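Thiaminase-I (Naegleria gruberi, PDB 4HCW) belongs to the thiaminase I family, whose members have a mixed alpha/beta fold of the two-lobed periplasmic-binding-protein type. Local coordinates at residues A[49-54]-A[60-65]; A[71-76]-A[105-110]; A[91-96]-A[285-290]; A[112-117]-A[278-283]; A[291-296]-A[301-306]. One frame throughout, in Å; residues are numbered along the deposited sequence.

Contact 1 of 5, residues A[49-54]-A[60-65]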
# COMPACT_ATOMS: atom_id res chain seq x y z
N THR A 49 -17.45 3.38 8.66
CA THR A 49 -17.47 1.93 8.49
C THR A 49 -16.28 1.47 7.65
O THR A 49 -15.63 2.28 6.99
CB THR A 49 -18.78 1.45 7.83
OG1 THR A 49 -19.00 2.20 6.62
CG2 THR A 49 -19.96 1.64 8.76
N GLU A 50 -16.01 0.17 7.69
CA GLU A 50 -14.90 -0.39 6.94
C GLU A 50 -15.29 -0.67 5.49
O GLU A 50 -16.26 -1.38 5.23
CB GLU A 50 -14.39 -1.67 7.61
CG GLU A 50 -13.94 -1.47 9.05
CD GLU A 50 -13.51 -2.76 9.72
OE1 GLU A 50 -13.23 -2.74 10.94
OE2 GLU A 50 -13.44 -3.79 9.02
N PHE A 51 -14.53 -0.11 4.56
CA PHE A 51 -14.80 -0.30 3.13
C PHE A 51 -13.74 -1.19 2.49
O PHE A 51 -12.61 -0.76 2.25
CB PHE A 51 -14.85 1.05 2.42
CG PHE A 51 -15.02 0.94 0.93
CD1 PHE A 51 -16.24 0.59 0.37
CD2 PHE A 51 -13.95 1.21 0.08
CE1 PHE A 51 -16.39 0.50 -1.00
CE2 PHE A 51 -14.10 1.11 -1.29
CZ PHE A 51 -15.32 0.76 -1.83
N ASP A 52 -14.12 -2.44 2.21
CA ASP A 52 -13.21 -3.40 1.60
C ASP A 52 -13.12 -3.17 0.09
O ASP A 52 -13.96 -3.65 -0.66
CB ASP A 52 -13.67 -4.82 1.88
CG ASP A 52 -12.59 -5.85 1.61
OD1 ASP A 52 -11.57 -5.50 0.98
OD2 ASP A 52 -12.76 -7.02 2.03
N CYS A 53 -12.09 -2.45 -0.34
CA CYS A 53 -11.89 -2.17 -1.75
C CYS A 53 -11.40 -3.42 -2.49
O CYS A 53 -11.35 -3.44 -3.72
CB CYS A 53 -10.89 -1.03 -1.95
SG CYS A 53 -9.21 -1.40 -1.41
N TYR A 54 -11.04 -4.45 -1.73
CA TYR A 54 -10.59 -5.70 -2.33
C TYR A 54 -11.75 -6.68 -2.47
O TYR A 54 -11.56 -7.90 -2.54
CB TYR A 54 -9.44 -6.31 -1.52
CG TYR A 54 -8.24 -5.40 -1.44
CD1 TYR A 54 -7.47 -5.14 -2.57
CD2 TYR A 54 -7.87 -4.79 -0.25
CE1 TYR A 54 -6.37 -4.30 -2.51
CE2 TYR A 54 -6.78 -3.95 -0.18
CZ TYR A 54 -6.03 -3.71 -1.31
OH TYR A 54 -4.94 -2.87 -1.25
N GLN A 60 -19.13 -1.96 -6.17
CA GLN A 60 -20.37 -1.75 -6.91
C GLN A 60 -21.26 -0.72 -6.21
O GLN A 60 -21.99 0.02 -6.86
CB GLN A 60 -21.13 -3.06 -7.08
N SER A 61 -21.19 -0.69 -4.88
CA SER A 61 -22.00 0.24 -4.10
C SER A 61 -21.13 1.13 -3.22
O SER A 61 -20.90 0.83 -2.04
CB SER A 61 -23.02 -0.52 -3.24
OG SER A 61 -22.38 -1.44 -2.38
N LEU A 62 -20.65 2.23 -3.79
CA LEU A 62 -19.77 3.15 -3.09
C LEU A 62 -20.53 4.02 -2.09
O LEU A 62 -21.65 4.45 -2.37
CB LEU A 62 -19.03 4.05 -4.09
CG LEU A 62 -18.15 3.34 -5.13
CD1 LEU A 62 -17.69 4.32 -6.20
CD2 LEU A 62 -16.96 2.68 -4.46
N PRO A 63 -19.92 4.27 -0.92
CA PRO A 63 -20.48 5.19 0.08
C PRO A 63 -20.30 6.64 -0.35
O PRO A 63 -19.86 6.90 -1.47
CB PRO A 63 -19.62 4.91 1.32
CG PRO A 63 -18.93 3.61 1.05
CD PRO A 63 -18.72 3.58 -0.42
N ASP A 64 -20.64 7.58 0.53
CA ASP A 64 -20.47 9.00 0.24
C ASP A 64 -18.99 9.33 0.02
O ASP A 64 -18.62 9.95 -0.98
CB ASP A 64 -21.02 9.86 1.38
CG ASP A 64 -22.54 9.82 1.45
OD1 ASP A 64 -23.18 9.75 0.38
OD2 ASP A 64 -23.08 9.87 2.57
N VAL A 65 -18.16 8.91 0.96
CA VAL A 65 -16.72 9.07 0.85
C VAL A 65 -16.03 7.77 1.28
O VAL A 65 -16.34 7.23 2.34
CB VAL A 65 -16.21 10.27 1.68
CG1 VAL A 65 -17.05 10.43 2.93
CG2 VAL A 65 -14.73 10.11 2.02

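Contact 2 of 5, residues A[71-76]-A[105-110]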
# COMPACT_ATOMS: atom_id res chain seq x y z
N ILE A 71 -4.93 0.94 -7.08
CA ILE A 71 -4.77 -0.13 -8.05
C ILE A 71 -6.08 -0.39 -8.80
O ILE A 71 -6.08 -0.93 -9.91
CB ILE A 71 -4.27 -1.44 -7.39
CG1 ILE A 71 -3.70 -2.40 -8.43
CG2 ILE A 71 -5.38 -2.09 -6.57
CD1 ILE A 71 -3.13 -3.67 -7.84
N PHE A 72 -7.19 0.02 -8.20
CA PHE A 72 -8.50 -0.17 -8.81
C PHE A 72 -9.15 1.18 -9.12
O PHE A 72 -10.33 1.24 -9.46
CB PHE A 72 -9.41 -0.98 -7.89
CG PHE A 72 -8.94 -2.38 -7.64
CD1 PHE A 72 -8.28 -3.08 -8.63
CD2 PHE A 72 -9.14 -2.98 -6.41
CE1 PHE A 72 -7.84 -4.37 -8.40
CE2 PHE A 72 -8.70 -4.27 -6.18
CZ PHE A 72 -8.05 -4.97 -7.17
N LEU A 73 -8.36 2.25 -9.01
CA LEU A 73 -8.88 3.60 -9.23
C LEU A 73 -9.39 3.87 -10.65
O LEU A 73 -10.52 4.34 -10.80
CB LEU A 73 -7.86 4.66 -8.78
CG LEU A 73 -8.37 6.10 -8.78
CD1 LEU A 73 -9.57 6.24 -7.84
CD2 LEU A 73 -7.26 7.06 -8.38
N PRO A 74 -8.59 3.58 -11.69
CA PRO A 74 -9.10 3.85 -13.04
C PRO A 74 -10.34 3.02 -13.39
O PRO A 74 -11.24 3.52 -14.06
CB PRO A 74 -7.93 3.44 -13.95
CG PRO A 74 -6.72 3.54 -13.08
CD PRO A 74 -7.19 3.10 -11.73
N TYR A 75 -10.38 1.77 -12.93
CA TYR A 75 -11.56 0.93 -13.12
C TYR A 75 -12.74 1.50 -12.35
O TYR A 75 -13.89 1.39 -12.79
CB TYR A 75 -11.28 -0.51 -12.67
CG TYR A 75 -12.53 -1.33 -12.43
CD1 TYR A 75 -13.26 -1.85 -13.49
CD2 TYR A 75 -12.98 -1.58 -11.14
CE1 TYR A 75 -14.40 -2.60 -13.27
CE2 TYR A 75 -14.12 -2.32 -10.91
CZ TYR A 75 -14.83 -2.83 -11.98
OH TYR A 75 -15.97 -3.58 -11.75
N LEU A 76 -12.46 2.11 -11.21
CA LEU A 76 -13.50 2.71 -10.38
C LEU A 76 -13.97 4.02 -11.00
O LEU A 76 -15.12 4.43 -10.82
CB LEU A 76 -12.98 2.93 -8.96
CG LEU A 76 -14.01 3.00 -7.83
CD1 LEU A 76 -14.91 1.77 -7.86
CD2 LEU A 76 -13.30 3.11 -6.49
N ALA A 105 -3.14 9.11 -7.94
CA ALA A 105 -4.48 9.59 -7.62
C ALA A 105 -5.15 10.24 -8.82
O ALA A 105 -6.36 10.47 -8.82
CB ALA A 105 -4.43 10.55 -6.44
N SER A 106 -4.36 10.55 -9.84
CA SER A 106 -4.87 11.21 -11.04
C SER A 106 -5.23 10.20 -12.13
O SER A 106 -4.45 9.31 -12.45
CB SER A 106 -3.86 12.23 -11.57
OG SER A 106 -2.67 11.59 -12.00
N VAL A 107 -6.43 10.36 -12.69
CA VAL A 107 -6.88 9.49 -13.78
C VAL A 107 -7.22 10.33 -15.01
O VAL A 107 -8.16 11.13 -14.98
CB VAL A 107 -8.11 8.66 -13.36
CG1 VAL A 107 -8.59 7.82 -14.53
CG2 VAL A 107 -7.77 7.78 -12.17
N ASN A 108 -6.46 10.12 -16.08
CA ASN A 108 -6.64 10.86 -17.33
C ASN A 108 -6.55 12.38 -17.14
O ASN A 108 -7.40 13.12 -17.61
CB ASN A 108 -7.97 10.49 -18.00
CG ASN A 108 -8.05 9.02 -18.35
OD1 ASN A 108 -7.04 8.39 -18.67
ND2 ASN A 108 -9.26 8.47 -18.30
N GLY A 109 -5.50 12.82 -16.45
CA GLY A 109 -5.27 14.23 -16.22
C GLY A 109 -5.95 14.76 -14.97
O GLY A 109 -5.32 15.42 -14.15
N SER A 110 -7.24 14.47 -14.83
CA SER A 110 -8.02 14.94 -13.70
C SER A 110 -7.65 14.21 -12.41
O SER A 110 -7.11 13.11 -12.44
CB SER A 110 -9.52 14.79 -13.97
OG SER A 110 -9.89 15.49 -15.14

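Contact 3 of 5, residues A[91-96]-A[285-290]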
# COMPACT_ATOMS: atom_id res chain seq x y z
N ARG A 91 -4.64 20.13 -2.88
CA ARG A 91 -3.41 20.75 -2.39
C ARG A 91 -3.64 21.56 -1.12
O ARG A 91 -2.73 21.72 -0.30
CB ARG A 91 -2.79 21.64 -3.47
CG ARG A 91 -2.21 20.88 -4.66
CD ARG A 91 -0.97 20.10 -4.26
NE ARG A 91 -0.39 19.39 -5.40
CZ ARG A 91 0.75 18.71 -5.35
NH1 ARG A 91 1.21 18.09 -6.43
NH2 ARG A 91 1.45 18.66 -4.22
N GLY A 92 -4.86 22.07 -0.95
CA GLY A 92 -5.20 22.85 0.22
C GLY A 92 -5.51 21.99 1.43
O GLY A 92 -5.74 22.51 2.53
N VAL A 93 -5.52 20.68 1.23
CA VAL A 93 -5.81 19.73 2.31
C VAL A 93 -4.61 18.85 2.62
O VAL A 93 -4.18 18.75 3.77
CB VAL A 93 -7.01 18.84 1.95
CG1 VAL A 93 -7.15 17.70 2.95
CG2 VAL A 93 -8.29 19.66 1.88
N THR A 94 -4.07 18.21 1.58
CA THR A 94 -2.97 17.28 1.75
C THR A 94 -1.62 17.99 1.82
O THR A 94 -0.69 17.53 2.47
CB THR A 94 -2.93 16.26 0.59
OG1 THR A 94 -2.63 16.94 -0.63
CG2 THR A 94 -4.26 15.54 0.46
N GLY A 95 -1.53 19.12 1.13
CA GLY A 95 -0.27 19.84 1.04
C GLY A 95 0.54 19.35 -0.15
O GLY A 95 -0.01 19.09 -1.22
N ASP A 96 1.84 19.20 0.05
CA ASP A 96 2.72 18.73 -1.02
C ASP A 96 2.82 17.21 -1.07
O ASP A 96 3.10 16.56 -0.06
CB ASP A 96 4.12 19.35 -0.89
CG ASP A 96 4.13 20.83 -1.21
OD1 ASP A 96 3.26 21.28 -1.99
OD2 ASP A 96 5.00 21.55 -0.68
N ASN A 285 -9.40 16.18 8.32
CA ASN A 285 -9.12 15.68 9.66
C ASN A 285 -8.33 14.38 9.61
O ASN A 285 -7.32 14.24 10.29
CB ASN A 285 -10.42 15.46 10.43
CG ASN A 285 -10.18 15.07 11.88
OD1 ASN A 285 -9.29 15.61 12.54
ND2 ASN A 285 -10.97 14.13 12.38
N LEU A 286 -8.78 13.45 8.78
CA LEU A 286 -8.13 12.14 8.65
C LEU A 286 -6.67 12.24 8.22
O LEU A 286 -5.87 11.35 8.52
CB LEU A 286 -8.89 11.26 7.65
CG LEU A 286 -10.08 10.46 8.18
CD1 LEU A 286 -10.81 9.80 7.03
CD2 LEU A 286 -9.61 9.43 9.19
N LEU A 287 -6.32 13.32 7.52
CA LEU A 287 -4.99 13.44 6.94
C LEU A 287 -4.07 14.41 7.69
O LEU A 287 -2.85 14.35 7.53
CB LEU A 287 -5.09 13.86 5.47
CG LEU A 287 -5.97 12.97 4.59
CD1 LEU A 287 -5.95 13.45 3.15
CD2 LEU A 287 -5.54 11.52 4.68
N THR A 288 -4.65 15.29 8.50
CA THR A 288 -3.86 16.33 9.16
C THR A 288 -3.88 16.28 10.69
O THR A 288 -3.04 16.90 11.34
CB THR A 288 -4.27 17.75 8.69
OG1 THR A 288 -5.64 17.99 9.06
CG2 THR A 288 -4.12 17.88 7.19
N ASN A 289 -4.84 15.55 11.25
CA ASN A 289 -4.94 15.42 12.70
C ASN A 289 -3.71 14.74 13.28
O ASN A 289 -3.41 13.59 12.95
CB ASN A 289 -6.20 14.64 13.09
CG ASN A 289 -6.56 14.79 14.56
OD1 ASN A 289 -5.69 14.80 15.43
ND2 ASN A 289 -7.85 14.90 14.84
N THR A 290 -2.99 15.45 14.14
CA THR A 290 -1.74 14.96 14.70
C THR A 290 -1.92 13.71 15.55
O THR A 290 -1.01 12.88 15.65
CB THR A 290 -1.03 16.04 15.54
OG1 THR A 290 -1.89 16.45 16.62
CG2 THR A 290 -0.69 17.25 14.68

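Contact 4 of 5, residues A[112-117]-A[278-283]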
# COMPACT_ATOMS: atom_id res chain seq x y z
N TYR A 112 -8.91 12.46 -8.82
CA TYR A 112 -10.10 11.76 -8.36
C TYR A 112 -10.07 11.35 -6.89
O TYR A 112 -10.83 10.48 -6.47
CB TYR A 112 -10.38 10.54 -9.24
CG TYR A 112 -10.93 10.88 -10.61
CD1 TYR A 112 -10.07 11.21 -11.65
CD2 TYR A 112 -12.29 10.88 -10.85
CE1 TYR A 112 -10.57 11.52 -12.90
CE2 TYR A 112 -12.80 11.20 -12.09
CZ TYR A 112 -11.93 11.51 -13.12
OH TYR A 112 -12.43 11.83 -14.36
N GLY A 113 -9.20 11.98 -6.10
CA GLY A 113 -9.17 11.69 -4.68
C GLY A 113 -7.98 12.24 -3.90
O GLY A 113 -6.99 12.67 -4.47
N PHE A 114 -8.11 12.20 -2.58
CA PHE A 114 -7.06 12.65 -1.68
C PHE A 114 -6.25 11.46 -1.19
O PHE A 114 -6.78 10.57 -0.53
CB PHE A 114 -7.65 13.37 -0.46
CG PHE A 114 -8.69 14.40 -0.81
CD1 PHE A 114 -10.03 14.06 -0.90
CD2 PHE A 114 -8.33 15.72 -1.03
CE1 PHE A 114 -10.98 15.00 -1.21
CE2 PHE A 114 -9.28 16.67 -1.35
CZ PHE A 114 -10.61 16.31 -1.44
N PRO A 115 -4.95 11.43 -1.52
CA PRO A 115 -4.05 10.36 -1.09
C PRO A 115 -3.98 10.27 0.44
O PRO A 115 -3.76 11.28 1.10
CB PRO A 115 -2.69 10.80 -1.65
CG PRO A 115 -3.03 11.66 -2.81
CD PRO A 115 -4.27 12.40 -2.41
N GLN A 116 -4.18 9.07 0.98
CA GLN A 116 -4.19 8.88 2.42
C GLN A 116 -2.99 8.08 2.92
O GLN A 116 -2.22 8.56 3.74
CB GLN A 116 -5.49 8.19 2.86
CG GLN A 116 -5.55 7.88 4.35
CD GLN A 116 -6.88 7.30 4.77
OE1 GLN A 116 -7.68 6.88 3.94
NE2 GLN A 116 -7.12 7.28 6.08
N TYR A 117 -2.85 6.86 2.42
CA TYR A 117 -1.79 5.97 2.87
C TYR A 117 -0.79 5.67 1.76
O TYR A 117 -1.13 5.66 0.58
CB TYR A 117 -2.38 4.66 3.40
CG TYR A 117 -3.27 4.83 4.61
CD1 TYR A 117 -2.92 5.70 5.63
CD2 TYR A 117 -4.45 4.11 4.73
CE1 TYR A 117 -3.73 5.86 6.74
CE2 TYR A 117 -5.27 4.26 5.84
CZ TYR A 117 -4.90 5.14 6.84
OH TYR A 117 -5.71 5.29 7.94
N VAL A 278 -18.64 19.11 3.47
CA VAL A 278 -18.50 18.42 4.74
C VAL A 278 -17.49 17.27 4.63
O VAL A 278 -16.71 17.02 5.55
CB VAL A 278 -19.86 17.87 5.23
CG1 VAL A 278 -19.70 17.15 6.57
CG2 VAL A 278 -20.87 18.99 5.35
N ALA A 279 -17.52 16.59 3.49
CA ALA A 279 -16.62 15.47 3.23
C ALA A 279 -15.16 15.91 3.28
O ALA A 279 -14.32 15.21 3.86
CB ALA A 279 -16.94 14.83 1.88
N VAL A 280 -14.86 17.06 2.69
CA VAL A 280 -13.50 17.61 2.69
C VAL A 280 -13.00 17.89 4.11
O VAL A 280 -11.82 17.72 4.40
CB VAL A 280 -13.40 18.90 1.84
CG1 VAL A 280 -11.97 19.41 1.82
CG2 VAL A 280 -13.88 18.64 0.42
N GLU A 281 -13.91 18.30 4.99
CA GLU A 281 -13.55 18.54 6.39
C GLU A 281 -13.19 17.23 7.08
O GLU A 281 -12.19 17.16 7.80
CB GLU A 281 -14.69 19.23 7.14
N VAL A 282 -14.00 16.20 6.87
CA VAL A 282 -13.75 14.89 7.46
C VAL A 282 -12.42 14.35 6.96
O VAL A 282 -11.62 13.81 7.74
CB VAL A 282 -14.87 13.88 7.12
CG1 VAL A 282 -14.53 12.51 7.66
CG2 VAL A 282 -16.20 14.36 7.68
N ILE A 283 -12.18 14.51 5.67
CA ILE A 283 -10.94 14.07 5.04
C ILE A 283 -9.74 14.87 5.53
O ILE A 283 -8.68 14.30 5.81
CB ILE A 283 -11.05 14.16 3.50
CG1 ILE A 283 -12.02 13.10 2.99
CG2 ILE A 283 -9.68 13.99 2.85
CD1 ILE A 283 -12.43 13.28 1.55

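Contact 5 of 5, residues A[291-296]-A[301-306]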
# COMPACT_ATOMS: atom_id res chain seq x y z
N LEU A 291 -3.09 13.57 16.17
CA LEU A 291 -3.37 12.39 16.99
C LEU A 291 -3.55 11.16 16.11
O LEU A 291 -3.10 10.07 16.47
CB LEU A 291 -4.60 12.61 17.87
CG LEU A 291 -4.96 11.46 18.81
CD1 LEU A 291 -3.75 11.04 19.64
CD2 LEU A 291 -6.11 11.85 19.72
N VAL A 292 -4.21 11.33 14.97
CA VAL A 292 -4.38 10.24 14.02
C VAL A 292 -3.02 9.87 13.42
O VAL A 292 -2.70 8.69 13.28
CB VAL A 292 -5.35 10.62 12.89
CG1 VAL A 292 -5.46 9.50 11.88
CG2 VAL A 292 -6.72 10.96 13.47
N LEU A 293 -2.23 10.88 13.08
CA LEU A 293 -0.90 10.66 12.53
C LEU A 293 -0.01 9.93 13.53
O LEU A 293 0.73 9.02 13.16
CB LEU A 293 -0.26 11.99 12.13
CG LEU A 293 -0.92 12.76 10.97
CD1 LEU A 293 -0.13 14.02 10.65
CD2 LEU A 293 -1.05 11.87 9.75
N ASP A 294 -0.07 10.34 14.79
CA ASP A 294 0.73 9.71 15.84
C ASP A 294 0.33 8.25 16.04
O ASP A 294 1.18 7.39 16.28
CB ASP A 294 0.61 10.48 17.16
CG ASP A 294 1.36 11.80 17.13
OD1 ASP A 294 2.39 11.89 16.43
OD2 ASP A 294 0.92 12.75 17.80
N LEU A 295 -0.97 7.98 15.95
CA LEU A 295 -1.47 6.61 16.07
C LEU A 295 -1.03 5.76 14.89
O LEU A 295 -0.72 4.58 15.04
CB LEU A 295 -3.00 6.61 16.19
CG LEU A 295 -3.57 7.06 17.54
CD1 LEU A 295 -5.07 7.25 17.44
CD2 LEU A 295 -3.22 6.05 18.62
N LEU A 296 -1.01 6.37 13.70
CA LEU A 296 -0.51 5.70 12.51
C LEU A 296 0.96 5.33 12.67
O LEU A 296 1.41 4.30 12.18
CB LEU A 296 -0.69 6.58 11.27
CG LEU A 296 -2.11 6.75 10.73
CD1 LEU A 296 -2.13 7.75 9.58
CD2 LEU A 296 -2.67 5.41 10.28
N THR A 301 2.37 2.75 9.88
CA THR A 301 1.61 3.06 8.67
C THR A 301 2.11 4.38 8.12
O THR A 301 2.34 5.33 8.87
CB THR A 301 0.10 3.14 8.96
OG1 THR A 301 -0.34 1.92 9.58
CG2 THR A 301 -0.68 3.36 7.68
N LEU A 302 2.27 4.45 6.80
CA LEU A 302 2.82 5.64 6.17
C LEU A 302 1.74 6.55 5.61
O LEU A 302 0.90 6.10 4.83
CB LEU A 302 3.79 5.26 5.05
CG LEU A 302 4.78 4.13 5.35
CD1 LEU A 302 5.65 3.86 4.13
CD2 LEU A 302 5.62 4.45 6.56
N PRO A 303 1.74 7.83 6.02
CA PRO A 303 0.88 8.83 5.40
C PRO A 303 1.32 9.07 3.96
O PRO A 303 2.47 8.78 3.62
CB PRO A 303 1.13 10.08 6.24
CG PRO A 303 1.65 9.57 7.55
CD PRO A 303 2.45 8.36 7.19
N ALA A 304 0.43 9.59 3.12
CA ALA A 304 0.73 9.77 1.71
C ALA A 304 1.32 11.15 1.40
O ALA A 304 2.02 11.32 0.40
CB ALA A 304 -0.51 9.53 0.87
N ASN A 305 1.04 12.12 2.26
CA ASN A 305 1.52 13.48 2.07
C ASN A 305 2.87 13.72 2.73
O ASN A 305 3.22 13.06 3.71
CB ASN A 305 0.50 14.49 2.58
CG ASN A 305 0.20 14.32 4.06
OD1 ASN A 305 0.29 13.22 4.60
ND2 ASN A 305 -0.16 15.41 4.72
N LYS A 306 3.64 14.67 2.20
CA LYS A 306 4.95 15.00 2.75
C LYS A 306 4.83 15.55 4.17
O LYS A 306 5.69 15.28 5.01
CB LYS A 306 5.68 16.01 1.86
CG LYS A 306 6.30 15.40 0.61

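Contact 1 of 5, residues A[49-54]-A[60-65]
The contact between 49-54 and 60-65 is apolar and centres on the ring of F51, which meets L62 and P63 together. Its outer atom CZ lies 3.6 Å from CD2 of L62, while CE1 rests 3.9 Å from CD of P63; CD1 of the same ring is about equally near that proline carbon. Both partners approach obliquely to the ring. F51 reaches them because its CG stands opposite the backbone N across the CA-CB bond (chi1 176°), carrying the ring off the end of strand 44-50. L62 contributes one methyl branch alone, whereas P63 brings CD and CG to the CD1-CE1 side of the ring. F66 meets the F51 ring with the two planes at about 45°, and S58 and L59 of helix 56-60 also touch it.

Polar interactions stay off the interface. D52 OD1 accepts from Y54 N at 3.0 Å, forming an Asx turn; the N-H comes from above the carboxylate plane, 38° out of it, and the bond is bent to 140°. Y16 OH is a second partner of the same oxygen, so two groups hold this carboxylate. In the turn, the C53 sulfur sits over the centre of one face of the Y54 ring. D64 ties its loop to K275, elsewhere in the chain, by a salt bridge.

Strands 44-50 and 65-69 both run parallel to strand 8-13 and flank it, and helix 56-60 lies between them in sequence: the arrangement is that of a beta-alpha-beta crossover, with F51, just past the first of these strands, packing against the loop that leads from the helix into strand 65-69.

Contact 2 of 5, residues A[71-76]-A[105-110]
L73 swings its CG opposite the backbone nitrogen (chi1 -172°), and V107 does the same with CG1 (chi1 177°), which leaves V107 CG2 as the branch that meets the helix. The two side chains cross obliquely, L73 CG lying 3.8 Å from V107 CG2. The CD2 branch of L73 reaches back to the residue before the strand: it comes within 3.6 Å of A105 O and also touches A105 CA, so this methyl packs on backbone and not on the alanine side chain, whose CB points away. P74 offers a flank instead of a tip, with its CA 4.2 Å from V107 CG2.

The contact sets the first turn of helix 73-77, with F72 at the N-cap position, against a beta hairpin in which the short, weakly bonded strand 106-107 folds back onto strand 110-125. N108 and G109, both with positive phi, make the turn, and V107 N closes it with a 2.8 Å bond to S110 O. On the helix, L76 N bonds to F72 O at 2.9 Å. R337 touches both P74 and V107, and its NH2 donates to S106 O.

Contact 3 of 5, residues A[91-96]-A[285-290]
N289 ND2 donates to N285 OD1 at 2.8 Å, joining two side chains across the last turn of helix 275-288, the turn whose L287 and T288 meet V93 and T94. The donor lies 15° off the carbonyl plane of N285. The oxygen of the N289 amide accepts from L291 N, so this one side chain ties back to the outgoing helix and caps helix 290-298 that follows.

Across the contact the meeting is mainly apolar. T94 CG2 and L287 CD1 are 3.8 Å apart, their side chains lying alongside each other and pointing the same way. V93 CG1 adds a looser approach to L287 CD1 at 4.4 Å. T288 presents its methyl, CG2, to V93 O at 3.5 Å. Both threonines place OG1 between the backbone N and the carbonyl carbon (chi1 65° in T94, 63° in T288), from where the hydroxyls bond back to V90 O and K284 O of their own helices, leaving the methyls for the interface. Where helix 87-94 ends, G95 takes a positive phi; R91 NH2 reaches G95 O weakly, with D96 as a long ion-pair partner.

F114 touches both T94 and L287, placing these two helix ends over strand 110-125. The threonine hydroxyls and the N289 amide are engaged within or next to their own helices, while the methyls meet carbon and, at V93 O, one carbonyl oxygen. Cohesion between these segments therefore probably rests on burying carbon surface without a directional bond.

Contact 4 of 5, residues A[112-117]-A[278-283]
F114 and I283 form the close half of this contact. The CD1 methyl of I283 is 3.5 Å from CD1 of the F114 ring and 3.6 Å from its CE1, while I283 CG2 sits 3.8 Å from F114 CG at the root of the same ring. Two branches of one isoleucine thus grip one side of the phenyl, and the side chains cross at about a right angle, with the methyls approaching the ring obliquely. The isoleucine manages this by holding CG2 opposite its backbone N, beside the carbonyl carbon, and CG1 beside the N (chi1 -70°), so that both carbon branches point to the strand. L267 of strand 260-267 touches both residues, closing the packing from the adjacent strand.

Here helix 275-288 is laid over the mixed sheet, and F114 projects from strand 110-125 toward the helix. Just beyond, the strand is irregular: Q116 and Y117 both face D263 in a classic beta bulge. CG of Q116 lies over the centre of one face of the Y117 ring, and Q116 OE1 is bonded to S67 OG.

The other half is looser. F114 CZ, at the far end of the ring, is 4.4 Å from V280 CG2, about one helical turn before I283. The partial exposure of V280 marks this as the side nearer solvent, whereas F114 and I283 are both buried. Helix 87-94 covers this end of the contact, with V93 against V280 and V90 against F114.

Contact 5 of 5, residues A[291-296]-A[301-306]
T301 N donates to L296 O at 2.9 Å, with an N-H...O angle of 153° and the donor tilted 28° from the carbonyl plane. The same two residues also pack through their side chains: L296 CD2 lies 3.8 Å from T301 CB and 3.9 Å from T301 CG2. T301 puts this methyl opposite its backbone N and OG1 opposite the carbonyl carbon (chi1 -55°), which turns its carbon side to the leucine. One helical turn earlier, L293 CD2 approaches P303 CG at 4.2 Å, a looser and oblique meeting.

The chain here leaves helix 290-298 and doubles back into the short, weakly bonded strand 302-303, which joins the mixed sheet antiparallel to strand 110-125 through backbone bonding of L302 with L118. Y117 of that strand touches both L296 and T301, and I33 of helix 29-34 also packs on L296.

Farther out, T301 O is bonded to Y319 OH, and Y319 also packs against P303. N305, at the N-cap position of helix 306-313, ties the segment to helix 87-94 through its ND2 and T94 O. Elsewhere on helix 290-298, D294 OD1 is bonded to H311 NE2 of helix 306-313.

Overall arrangement
Contacts 3, 4 and 5 are close neighbours. The centres of contacts 3 and 4 are about 8 Å apart; both use helix 275-288, and contact 4 is nested along the chain inside the loop that contact 3 closes. Contact 5 lies about 10 Å from contact 3, centre to centre, and D96 O and K306 N probably form a hydrogen bond between them. Contact 2 joins contact 4 through its hairpin, where A105 O meets Y112 N. Contact 1 touches contact 2, with centres about 16 Å apart, and reaches contact 4 where V65 packs on I283. Contacts 1 and 5 are separated by about 12 Å at their nearest atoms, yet both reach the same mixed sheet.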